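Cap5O (Staphylococcus aureus, PDB 3OJO) is a UDP-N-acetyl-mannosamine dehydrogenase of capsular polysaccharide biosynthesis, an NAD-binding oxidoreductase of the UDP-glucose/GDP-mannose dehydrogenase family. Local coordinates at residues K13-G18 with D36-D41; T26-A31 with G73-S78; S84-I89 with T124-S129. All coordinates share one frame; numbering follows the deposited sequence.

Contact 1: K13-G18 with D36-D41; sequences KLTVVG and DVLGVD. With NAD (nicotinamide-adenine-dinucleotide), chain J.
G18 N donates to V40 O (2.6 Å), the last rung of a parallel ladder whose strand ends both meet NAD. The D41 carboxylate grips the adenosine ribose with both oxygens: OD1 accepts from O2B at 2.7 Å and OD2 from O3B at 2.6 Å, a fork to which an aspartate is well matched. L19 N and N43 N also bond to these oxygens and steady the group's rotation. Having no side chain, G18 lets its CA come within 3.4 Å of ribose O4B, and it tolerates the positive phi of 108° found there. With CG1 anti to the backbone N (chi1 -176°), V17 sets that methyl 3.5 Å from C2A of the adenine.

Behind this first shell, L14 N, L38 N, V16 N and V40 N bond in turn to D36 O, L14 O, L38 O and V16 O. The beta-branched T15 and V40 suit extended backbone and touch through their CG2 methyls (3.6 Å). K13 NZ bonds to A83 O, with a weak second bond to T15 OG1. L14, V16 and V37 face helix 23-32, V17 faces helix 106-115, and strand 86-89 lines the other edge of strand 13-17.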
loop_
_atom_site.group_PDB
_atom_site.type_symbol
_atom_site.label_atom_id
_atom_site.label_comp_id
_atom_site.label_asym_id
_atom_site.label_seq_id
_atom_site.Cartn_x
_atom_site.Cartn_y
_atom_site.Cartn_z
ATOM N N LYS B 13 -0.186 -1.562 43.859
ATOM C CA LYS B 13 0.544 -2.757 43.459
ATOM C C LYS B 13 0.247 -3.136 42.001
ATOM O O LYS B 13 -0.911 -3.129 41.577
ATOM C CB LYS B 13 0.257 -3.942 44.401
ATOM C CG LYS B 13 1.270 -5.085 44.245
ATOM C CD LYS B 13 0.869 -6.332 45.002
ATOM C CE LYS B 13 1.745 -7.500 44.623
ATOM N NZ LYS B 13 1.149 -8.322 43.546
ATOM N N LEU B 14 1.301 -3.502 41.251
ATOM C CA LEU B 14 1.182 -3.933 39.860
ATOM C C LEU B 14 1.919 -5.244 39.572
ATOM O O LEU B 14 3.075 -5.407 39.948
ATOM C CB LEU B 14 1.611 -2.822 38.896
ATOM C CG LEU B 14 2.012 -3.200 37.457
ATOM C CD1 LEU B 14 0.845 -3.664 36.649
ATOM C CD2 LEU B 14 2.583 -2.038 36.755
ATOM N N THR B 15 1.242 -6.163 38.886
ATOM C CA THR B 15 1.842 -7.400 38.428
ATOM C C THR B 15 2.022 -7.341 36.890
ATOM O O THR B 15 1.075 -7.023 36.140
ATOM C CB THR B 15 1.044 -8.600 38.906
ATOM O OG1 THR B 15 0.896 -8.513 40.324
ATOM C CG2 THR B 15 1.700 -9.908 38.539
ATOM N N VAL B 16 3.255 -7.619 36.436
ATOM C CA VAL B 16 3.577 -7.685 35.012
ATOM C C VAL B 16 3.790 -9.169 34.682
ATOM O O VAL B 16 4.698 -9.793 35.214
ATOM C CB VAL B 16 4.793 -6.793 34.620
ATOM C CG1 VAL B 16 5.161 -6.986 33.154
ATOM C CG2 VAL B 16 4.535 -5.308 34.934
ATOM N N VAL B 17 2.931 -9.732 33.843
ATOM C CA VAL B 17 3.005 -11.136 33.437
ATOM C C VAL B 17 3.752 -11.249 32.097
ATOM O O VAL B 17 3.241 -10.831 31.059
ATOM C CB VAL B 17 1.606 -11.791 33.411
ATOM C CG1 VAL B 17 1.681 -13.279 33.086
ATOM C CG2 VAL B 17 0.883 -11.561 34.728
ATOM N N GLY B 18 4.959 -11.790 32.157
ATOM C CA GLY B 18 5.850 -11.911 31.011
ATOM C C GLY B 18 6.975 -10.913 31.188
ATOM O O GLY B 18 6.727 -9.713 31.302
ATOM N N ASP B 36 4.838 -0.750 43.553
ATOM C CA ASP B 36 5.292 -2.061 44.042
ATOM C C ASP B 36 4.953 -3.041 42.947
ATOM O O ASP B 36 3.768 -3.278 42.654
ATOM C CB ASP B 36 4.631 -2.448 45.381
ATOM C CG ASP B 36 4.769 -1.394 46.460
ATOM O OD1 ASP B 36 5.910 -0.933 46.698
ATOM O OD2 ASP B 36 3.727 -1.005 47.051
ATOM N N VAL B 37 6.007 -3.536 42.275
ATOM C CA VAL B 37 5.892 -4.380 41.101
ATOM C C VAL B 37 6.322 -5.803 41.354
ATOM O O VAL B 37 7.432 -6.060 41.817
ATOM C CB VAL B 37 6.622 -3.763 39.855
ATOM C CG1 VAL B 37 6.334 -4.552 38.588
ATOM C CG2 VAL B 37 6.258 -2.299 39.642
ATOM N N LEU B 38 5.452 -6.737 40.962
ATOM C CA LEU B 38 5.736 -8.156 40.964
ATOM C C LEU B 38 5.866 -8.578 39.492
ATOM O O LEU B 38 4.899 -8.503 38.732
ATOM C CB LEU B 38 4.639 -8.961 41.673
ATOM C CG LEU B 38 4.956 -10.417 42.099
ATOM C CD1 LEU B 38 3.964 -11.402 41.625
ATOM C CD2 LEU B 38 6.423 -10.811 42.105
ATOM N N GLY B 39 7.073 -8.972 39.105
ATOM C CA GLY B 39 7.359 -9.475 37.772
ATOM C C GLY B 39 7.074 -10.964 37.743
ATOM O O GLY B 39 7.563 -11.709 38.595
ATOM N N VAL B 40 6.272 -11.412 36.768
ATOM C CA VAL B 40 5.902 -12.808 36.614
ATOM C C VAL B 40 6.397 -13.379 35.286
ATOM O O VAL B 40 6.061 -12.847 34.223
ATOM C CB VAL B 40 4.375 -13.031 36.812
ATOM C CG1 VAL B 40 3.974 -14.475 36.506
ATOM C CG2 VAL B 40 3.950 -12.648 38.216
ATOM N N ASP B 41 7.149 -14.503 35.365
ATOM C CA ASP B 41 7.651 -15.286 34.224
ATOM C C ASP B 41 7.694 -16.782 34.545
ATOM O O ASP B 41 8.123 -17.167 35.630
ATOM C CB ASP B 41 9.036 -14.816 33.761
ATOM C CG ASP B 41 9.272 -15.074 32.300
ATOM O OD1 ASP B 41 9.384 -16.249 31.922
ATOM O OD2 ASP B 41 9.282 -14.104 31.524
HETATM P PA NAD J . 9.725 -12.178 24.782
HETATM O O1A NAD J . 9.797 -13.552 24.244
HETATM O O2A NAD J . 11.046 -11.515 24.773
HETATM O O5B NAD J . 9.158 -12.245 26.285
HETATM C C5B NAD J . 8.069 -13.059 26.632
HETATM C C4B NAD J . 8.308 -13.558 28.037
HETATM O O4B NAD J . 7.081 -13.968 28.602
HETATM C C3B NAD J . 9.279 -14.744 28.099
HETATM O O3B NAD J . 10.230 -14.520 29.134
HETATM C C2B NAD J . 8.373 -15.895 28.519
HETATM O O2B NAD J . 9.032 -16.886 29.280
HETATM C C1B NAD J . 7.287 -15.184 29.307
HETATM N N9A NAD J . 6.048 -15.975 29.336
HETATM C C8A NAD J . 5.524 -16.707 28.293
HETATM N N7A NAD J . 4.322 -17.198 28.668
HETATM C C5A NAD J . 4.084 -16.793 29.940
HETATM C C6A NAD J . 3.017 -17.030 30.807
HETATM N N6A NAD J . 1.996 -17.780 30.378
HETATM N N1A NAD J . 3.039 -16.474 32.084
HETATM C C2A NAD J . 4.102 -15.682 32.488
HETATM N N3A NAD J . 5.157 -15.455 31.626
HETATM C C4A NAD J . 5.149 -16.001 30.372
HETATM O O3 NAD J . 8.609 -11.356 23.944
HETATM P PN NAD J . 8.555 -9.754 23.861
HETATM O O1N NAD J . 9.508 -9.328 22.805
HETATM O O2N NAD J . 8.642 -9.181 25.228
HETATM O O5D NAD J . 7.107 -9.487 23.272
HETATM C C5D NAD J . 5.977 -10.167 23.754
HETATM C C4D NAD J . 4.816 -9.858 22.815
HETATM O O4D NAD J . 4.560 -8.462 22.792
HETATM C C3D NAD J . 5.098 -10.178 21.346
HETATM O O3D NAD J . 5.066 -11.546 20.982
HETATM C C2D NAD J . 4.001 -9.373 20.696
HETATM O O2D NAD J . 2.765 -9.950 21.028
HETATM C C1D NAD J . 4.073 -8.091 21.510
HETATM N N1N NAD J . 4.964 -7.160 20.780
HETATM C C2N NAD J . 6.306 -7.047 21.069
HETATM C C3N NAD J . 7.109 -6.173 20.320
HETATM C C7N NAD J . 8.428 -5.702 20.865
HETATM O O7N NAD J . 8.720 -4.320 20.777
HETATM N N7N NAD J . 9.293 -6.583 21.384
HETATM C C4N NAD J . 6.546 -5.448 19.260
HETATM C C5N NAD J . 5.197 -5.595 18.945
HETATM C C6N NAD J . 4.426 -6.472 19.712
#

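Contact 2: T26-A31 with G73-S78; sequences TSIMFA and GKLKVS
A31 and K74 bring the two backbones nearest, CA to CA 5.2 Å, where helix 26-31 runs at 147° to strand 75-78 with the axes 9.4 Å apart at closest approach. L75 carries most of the contact. With CG anti to its backbone N (chi1 -180°), it extends toward the helix and divides its two methyls between successive residues: CD1 lies 3.7 Å from S27 CB, while CD2 meets I28 CG1 at 3.8 Å, the two side chains passing at a slant. A forked leucine thus touches two helix positions at once. I28 starts out away from the strand, and its CG1 nevertheless reaches the leucine.

A31 suits the closest point because a lone methyl lets the helix come close to K74 and L75. Its CB touches K74 CB at 3.8 Å and L75 CB at 4.0 Å. K74 packs through the base of its chain, with CB 3.6 Å from A31 O, and then bends off so that the amine leads away from the helix. S27 offers only carbon to L75; its hydroxyl bonds to G23 O, one turn earlier in the same helix, so a polar residue can be buried here. V37 of strand 36-40 touches both S27 and L75, and V69 of helix 62-71 touches A31 and L75. That helix ends at G73 in a Schellman motif, whose positive phi glycine accommodates readily. The whole is largely apolar packing of the first helix of a Rossmann fold against the edge strand 75-78 of its sheet, beside the likely GxGxxG turn.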
loop_
_atom_site.group_PDB
_atom_site.type_symbol
_atom_site.label_atom_id
_atom_site.label_comp_id
_atom_site.label_asym_id
_atom_site.label_seq_id
_atom_site.Cartn_x
_atom_site.Cartn_y
_atom_site.Cartn_z
ATOM N N THR B 26 9.178 -2.531 31.297
ATOM C CA THR B 26 7.906 -2.003 31.811
ATOM C C THR B 26 7.838 -2.165 33.341
ATOM O O THR B 26 7.471 -1.209 34.016
ATOM C CB THR B 26 6.722 -2.649 31.062
ATOM O OG1 THR B 26 6.828 -2.334 29.668
ATOM C CG2 THR B 26 5.362 -2.236 31.608
ATOM N N SER B 27 8.168 -3.357 33.879
ATOM C CA SER B 27 8.204 -3.600 35.328
ATOM C C SER B 27 9.210 -2.642 35.965
ATOM O O SER B 27 8.900 -2.004 36.966
ATOM C CB SER B 27 8.660 -5.026 35.615
ATOM O OG SER B 27 7.883 -5.957 34.890
ATOM N N ILE B 28 10.405 -2.527 35.350
ATOM C CA ILE B 28 11.485 -1.660 35.813
ATOM C C ILE B 28 11.014 -0.191 35.864
ATOM O O ILE B 28 11.260 0.488 36.854
ATOM C CB ILE B 28 12.800 -1.916 34.989
ATOM C CG1 ILE B 28 13.459 -3.237 35.431
ATOM C CG2 ILE B 28 13.806 -0.742 35.078
ATOM C CD1 ILE B 28 14.563 -3.786 34.465
ATOM N N MET B 29 10.287 0.250 34.830
ATOM C CA MET B 29 9.748 1.591 34.677
ATOM C C MET B 29 8.734 2.014 35.761
ATOM O O MET B 29 8.873 3.101 36.328
ATOM C CB MET B 29 9.177 1.772 33.273
ATOM C CG MET B 29 8.955 3.220 32.906
ATOM S SD MET B 29 10.364 4.329 33.224
ATOM C CE MET B 29 11.112 4.331 31.715
ATOM N N PHE B 30 7.726 1.172 36.051
ATOM C CA PHE B 30 6.731 1.477 37.077
ATOM C C PHE B 30 7.356 1.492 38.479
ATOM O O PHE B 30 7.004 2.356 39.287
ATOM C CB PHE B 30 5.577 0.478 37.030
ATOM C CG PHE B 30 4.571 0.699 35.924
ATOM C CD1 PHE B 30 3.552 1.642 36.064
ATOM C CD2 PHE B 30 4.573 -0.103 34.789
ATOM C CE1 PHE B 30 2.571 1.789 35.072
ATOM C CE2 PHE B 30 3.592 0.042 33.806
ATOM C CZ PHE B 30 2.603 0.990 33.950
ATOM N N ALA B 31 8.298 0.547 38.746
ATOM C CA ALA B 31 9.025 0.417 40.010
ATOM C C ALA B 31 9.942 1.619 40.251
ATOM O O ALA B 31 10.116 2.030 41.400
ATOM C CB ALA B 31 9.820 -0.875 40.028
ATOM N N GLY B 73 13.600 -2.445 46.704
ATOM C CA GLY B 73 12.562 -3.402 47.075
ATOM C C GLY B 73 11.251 -3.197 46.338
ATOM O O GLY B 73 10.245 -3.821 46.693
ATOM N N LYS B 74 11.252 -2.321 45.306
ATOM C CA LYS B 74 10.066 -2.025 44.491
ATOM C C LYS B 74 9.767 -3.122 43.458
ATOM O O LYS B 74 8.594 -3.385 43.161
ATOM C CB LYS B 74 10.156 -0.636 43.829
ATOM C CG LYS B 74 9.975 0.535 44.803
ATOM C CD LYS B 74 8.638 0.537 45.555
ATOM C CE LYS B 74 8.564 1.630 46.604
ATOM N NZ LYS B 74 9.481 1.398 47.765
ATOM N N LEU B 75 10.822 -3.791 42.954
ATOM C CA LEU B 75 10.648 -4.872 41.988
ATOM C C LEU B 75 11.066 -6.232 42.532
ATOM O O LEU B 75 12.253 -6.497 42.751
ATOM C CB LEU B 75 11.324 -4.559 40.624
ATOM C CG LEU B 75 11.229 -5.608 39.491
ATOM C CD1 LEU B 75 9.809 -5.866 39.066
ATOM C CD2 LEU B 75 12.029 -5.186 38.302
ATOM N N LYS B 76 10.071 -7.093 42.724
ATOM C CA LYS B 76 10.244 -8.471 43.150
ATOM C C LYS B 76 9.786 -9.313 41.974
ATOM O O LYS B 76 8.924 -8.887 41.215
ATOM C CB LYS B 76 9.415 -8.803 44.411
ATOM C CG LYS B 76 9.586 -7.822 45.574
ATOM C CD LYS B 76 10.827 -8.086 46.436
ATOM C CE LYS B 76 11.006 -7.054 47.527
ATOM N NZ LYS B 76 9.815 -6.960 48.424
ATOM N N VAL B 77 10.355 -10.495 41.830
ATOM C CA VAL B 77 10.054 -11.409 40.737
ATOM C C VAL B 77 9.522 -12.730 41.289
ATOM O O VAL B 77 9.768 -13.038 42.456
ATOM C CB VAL B 77 11.246 -11.588 39.735
ATOM C CG1 VAL B 77 11.625 -10.287 39.020
ATOM C CG2 VAL B 77 12.456 -12.271 40.354
ATOM N N SER B 78 8.788 -13.500 40.457
ATOM C CA SER B 78 8.163 -14.792 40.807
ATOM C C SER B 78 7.699 -15.540 39.523
ATOM O O SER B 78 7.598 -14.936 38.451
ATOM C CB SER B 78 6.970 -14.563 41.740
ATOM O OG SER B 78 6.443 -15.769 42.262
#

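Contact 3: S84-I89 with T124-S129; sequences SDVFII and TIIVES. With NAD (nicotinamide-adenine-dinucleotide), chain J.
I89 and I125 both hold CG1 anti to the carbonyl carbon (chi1 -64° and -49°), and differ in the next torsion. In I89 the chain runs on, carrying CD1 to I125 CG2 (3.9 Å) and alongside V127. In I125 a chi2 of -62° folds CD1 back to F87 CD2 (3.5 Å), meeting the ring obliquely; S84 CB lies over one face of that ring, toward its rim. On the opposite side of the sheet, I126 CD1 lies 3.9 Å from V86 CG1 and also touches I88. The beta-branched V86, I88, I89, I125, I126 and V127 suit an extended backbone, and alternate residues fill the two faces of the sheet.

Strand 86-89, helix 106-115 and strand 124-127 form a beta-alpha-beta unit of the Rossmann fold; the helix packs on F87, I89, I125 and V127, while helix 185-195 covers V86, T124 and I126. The parallel pairing is held by backbone hydrogen bonds from T124 N to D85 O, F87 N to T124 O, I126 N to F87 O and I89 N to I126 O.

Where the second strand ends, I89 O takes E128 N at 2.8 Å and, weakly, S129 N at 3.4 Å. I88 CG2 rests against E128 CD (3.7 Å), and E128 OE2 is hydrogen-bonded to Y195 OH. The small S129 bonds through OG to V91 O, and its carbonyl carbon lies 3.8 Å from NAD O2D, just before T130, whose N bonds to NAD.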
loop_
_atom_site.group_PDB
_atom_site.type_symbol
_atom_site.label_atom_id
_atom_site.label_comp_id
_atom_site.label_asym_id
_atom_site.label_seq_id
_atom_site.Cartn_x
_atom_site.Cartn_y
_atom_site.Cartn_z
ATOM N N SER B 84 -3.213 -8.157 43.138
ATOM C CA SER B 84 -2.701 -6.860 42.688
ATOM C C SER B 84 -3.830 -5.910 42.265
ATOM O O SER B 84 -4.966 -6.349 42.068
ATOM C CB SER B 84 -1.733 -7.074 41.523
ATOM O OG SER B 84 -1.105 -5.866 41.131
ATOM N N ASP B 85 -3.511 -4.614 42.112
ATOM C CA ASP B 85 -4.482 -3.615 41.671
ATOM C C ASP B 85 -4.555 -3.609 40.145
ATOM O O ASP B 85 -5.640 -3.445 39.573
ATOM C CB ASP B 85 -4.072 -2.212 42.160
ATOM C CG ASP B 85 -3.942 -2.044 43.665
ATOM O OD1 ASP B 85 -4.841 -2.532 44.407
ATOM O OD2 ASP B 85 -2.987 -1.378 44.101
ATOM N N VAL B 86 -3.376 -3.749 39.489
ATOM C CA VAL B 86 -3.220 -3.733 38.038
ATOM C C VAL B 86 -2.460 -4.976 37.620
ATOM O O VAL B 86 -1.489 -5.361 38.275
ATOM C CB VAL B 86 -2.485 -2.453 37.537
ATOM C CG1 VAL B 86 -2.536 -2.335 36.012
ATOM C CG2 VAL B 86 -3.020 -1.187 38.191
ATOM N N PHE B 87 -2.888 -5.581 36.505
ATOM C CA PHE B 87 -2.212 -6.713 35.886
ATOM C C PHE B 87 -1.931 -6.362 34.432
ATOM O O PHE B 87 -2.827 -5.933 33.718
ATOM C CB PHE B 87 -3.049 -7.980 35.951
ATOM C CG PHE B 87 -3.350 -8.506 37.329
ATOM C CD1 PHE B 87 -2.530 -9.462 37.920
ATOM C CD2 PHE B 87 -4.490 -8.094 38.015
ATOM C CE1 PHE B 87 -2.839 -9.987 39.179
ATOM C CE2 PHE B 87 -4.789 -8.604 39.284
ATOM C CZ PHE B 87 -3.968 -9.555 39.854
ATOM N N ILE B 88 -0.675 -6.504 34.012
ATOM C CA ILE B 88 -0.259 -6.252 32.640
ATOM C C ILE B 88 0.227 -7.566 32.015
ATOM O O ILE B 88 1.215 -8.132 32.486
ATOM C CB ILE B 88 0.798 -5.111 32.508
ATOM C CG1 ILE B 88 0.251 -3.771 33.039
ATOM C CG2 ILE B 88 1.253 -4.991 31.043
ATOM C CD1 ILE B 88 1.188 -2.634 33.076
ATOM N N ILE B 89 -0.452 -8.029 30.944
ATOM C CA ILE B 89 -0.034 -9.219 30.205
ATOM C C ILE B 89 0.872 -8.740 29.061
ATOM O O ILE B 89 0.430 -7.975 28.190
ATOM C CB ILE B 89 -1.238 -10.067 29.735
ATOM C CG1 ILE B 89 -2.007 -10.625 30.957
ATOM C CG2 ILE B 89 -0.805 -11.191 28.775
ATOM C CD1 ILE B 89 -3.487 -10.773 30.767
ATOM N N THR B 124 -7.625 -3.747 37.313
ATOM C CA THR B 124 -7.422 -3.418 35.900
ATOM C C THR B 124 -6.547 -4.485 35.230
ATOM O O THR B 124 -5.512 -4.864 35.780
ATOM C CB THR B 124 -6.858 -2.003 35.721
ATOM O OG1 THR B 124 -7.653 -1.090 36.474
ATOM C CG2 THR B 124 -6.822 -1.557 34.246
ATOM N N ILE B 125 -6.989 -4.982 34.061
ATOM C CA ILE B 125 -6.247 -5.939 33.243
ATOM C C ILE B 125 -5.882 -5.222 31.957
ATOM O O ILE B 125 -6.766 -4.784 31.222
ATOM C CB ILE B 125 -7.002 -7.277 32.965
ATOM C CG1 ILE B 125 -7.607 -7.937 34.263
ATOM C CG2 ILE B 125 -6.160 -8.247 32.117
ATOM C CD1 ILE B 125 -6.716 -8.355 35.322
ATOM N N ILE B 126 -4.576 -5.065 31.720
ATOM C CA ILE B 126 -4.026 -4.462 30.513
ATOM C C ILE B 126 -3.345 -5.560 29.726
ATOM O O ILE B 126 -2.555 -6.317 30.284
ATOM C CB ILE B 126 -3.075 -3.275 30.771
ATOM C CG1 ILE B 126 -3.755 -2.182 31.630
ATOM C CG2 ILE B 126 -2.557 -2.690 29.430
ATOM C CD1 ILE B 126 -2.783 -1.238 32.313
ATOM N N VAL B 127 -3.692 -5.675 28.442
ATOM C CA VAL B 127 -3.051 -6.623 27.549
ATOM C C VAL B 127 -2.155 -5.778 26.639
ATOM O O VAL B 127 -2.659 -4.950 25.872
ATOM C CB VAL B 127 -4.072 -7.515 26.816
ATOM C CG1 VAL B 127 -3.379 -8.501 25.886
ATOM C CG2 VAL B 127 -4.934 -8.271 27.820
ATOM N N GLU B 128 -0.821 -5.882 26.840
ATOM C CA GLU B 128 0.176 -5.138 26.060
ATOM C C GLU B 128 0.639 -5.924 24.822
ATOM O O GLU B 128 1.155 -5.335 23.880
ATOM C CB GLU B 128 1.376 -4.751 26.924
ATOM C CG GLU B 128 1.221 -3.421 27.638
ATOM C CD GLU B 128 2.480 -2.896 28.314
ATOM O OE1 GLU B 128 3.517 -3.602 28.290
ATOM O OE2 GLU B 128 2.422 -1.780 28.882
ATOM N N SER B 129 0.447 -7.240 24.832
ATOM C CA SER B 129 0.783 -8.183 23.768
ATOM C C SER B 129 -0.063 -7.922 22.522
ATOM O O SER B 129 -1.181 -7.407 22.621
ATOM C CB SER B 129 0.503 -9.608 24.252
ATOM O OG SER B 129 1.188 -9.887 25.458
HETATM P PA NAD J . 9.725 -12.178 24.782
HETATM O O1A NAD J . 9.797 -13.552 24.244
HETATM O O2A NAD J . 11.046 -11.515 24.773
HETATM O O5B NAD J . 9.158 -12.245 26.285
HETATM C C5B NAD J . 8.069 -13.059 26.632
HETATM C C4B NAD J . 8.308 -13.558 28.037
HETATM O O4B NAD J . 7.081 -13.968 28.602
HETATM C C3B NAD J . 9.279 -14.744 28.099
HETATM O O3B NAD J . 10.230 -14.520 29.134
HETATM C C2B NAD J . 8.373 -15.895 28.519
HETATM O O2B NAD J . 9.032 -16.886 29.280
HETATM C C1B NAD J . 7.287 -15.184 29.307
HETATM N N9A NAD J . 6.048 -15.975 29.336
HETATM C C8A NAD J . 5.524 -16.707 28.293
HETATM N N7A NAD J . 4.322 -17.198 28.668
HETATM C C5A NAD J . 4.084 -16.793 29.940
HETATM C C6A NAD J . 3.017 -17.030 30.807
HETATM N N6A NAD J . 1.996 -17.780 30.378
HETATM N N1A NAD J . 3.039 -16.474 32.084
HETATM C C2A NAD J . 4.102 -15.682 32.488
HETATM N N3A NAD J . 5.157 -15.455 31.626
HETATM C C4A NAD J . 5.149 -16.001 30.372
HETATM O O3 NAD J . 8.609 -11.356 23.944
HETATM P PN NAD J . 8.555 -9.754 23.861
HETATM O O1N NAD J . 9.508 -9.328 22.805
HETATM O O2N NAD J . 8.642 -9.181 25.228
HETATM O O5D NAD J . 7.107 -9.487 23.272
HETATM C C5D NAD J . 5.977 -10.167 23.754
HETATM C C4D NAD J . 4.816 -9.858 22.815
HETATM O O4D NAD J . 4.560 -8.462 22.792
HETATM C C3D NAD J . 5.098 -10.178 21.346
HETATM O O3D NAD J . 5.066 -11.546 20.982
HETATM C C2D NAD J . 4.001 -9.373 20.696
HETATM O O2D NAD J . 2.765 -9.950 21.028
HETATM C C1D NAD J . 4.073 -8.091 21.510
HETATM N N1N NAD J . 4.964 -7.160 20.780
HETATM C C2N NAD J . 6.306 -7.047 21.069
HETATM C C3N NAD J . 7.109 -6.173 20.320
HETATM C C7N NAD J . 8.428 -5.702 20.865
HETATM O O7N NAD J . 8.720 -4.320 20.777
HETATM N N7N NAD J . 9.293 -6.583 21.384
HETATM C C4N NAD J . 6.546 -5.448 19.260
HETATM C C5N NAD J . 5.197 -5.595 18.945
HETATM C C6N NAD J . 4.426 -6.472 19.712
#

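Overall arrangement
All three contacts lie in the NAD-binding Rossmann domain, and their strands run 75-78, 36-40, 13-17, 86-89, 124-127 across one sheet. Contact 1 sits between the others, its centre 7 Å from that of contact 2 and 9 Å from that of contact 3, which are 14 Å apart from each other. V37 N with K74 O and V17 N with I88 O are probable hydrogen bonds joining the neighbouring pairs. Along the chain, contacts 1 and 2 interleave, since helix 23-32 links the strands of contact 1, and contact 3 follows both. Contacts 1 and 3 touch NAD at the C-terminal ends of their strands, whereas contact 2 packs helix 23-32 against edge strand 75-78, with the S27 side chain about 10 Å from NAD.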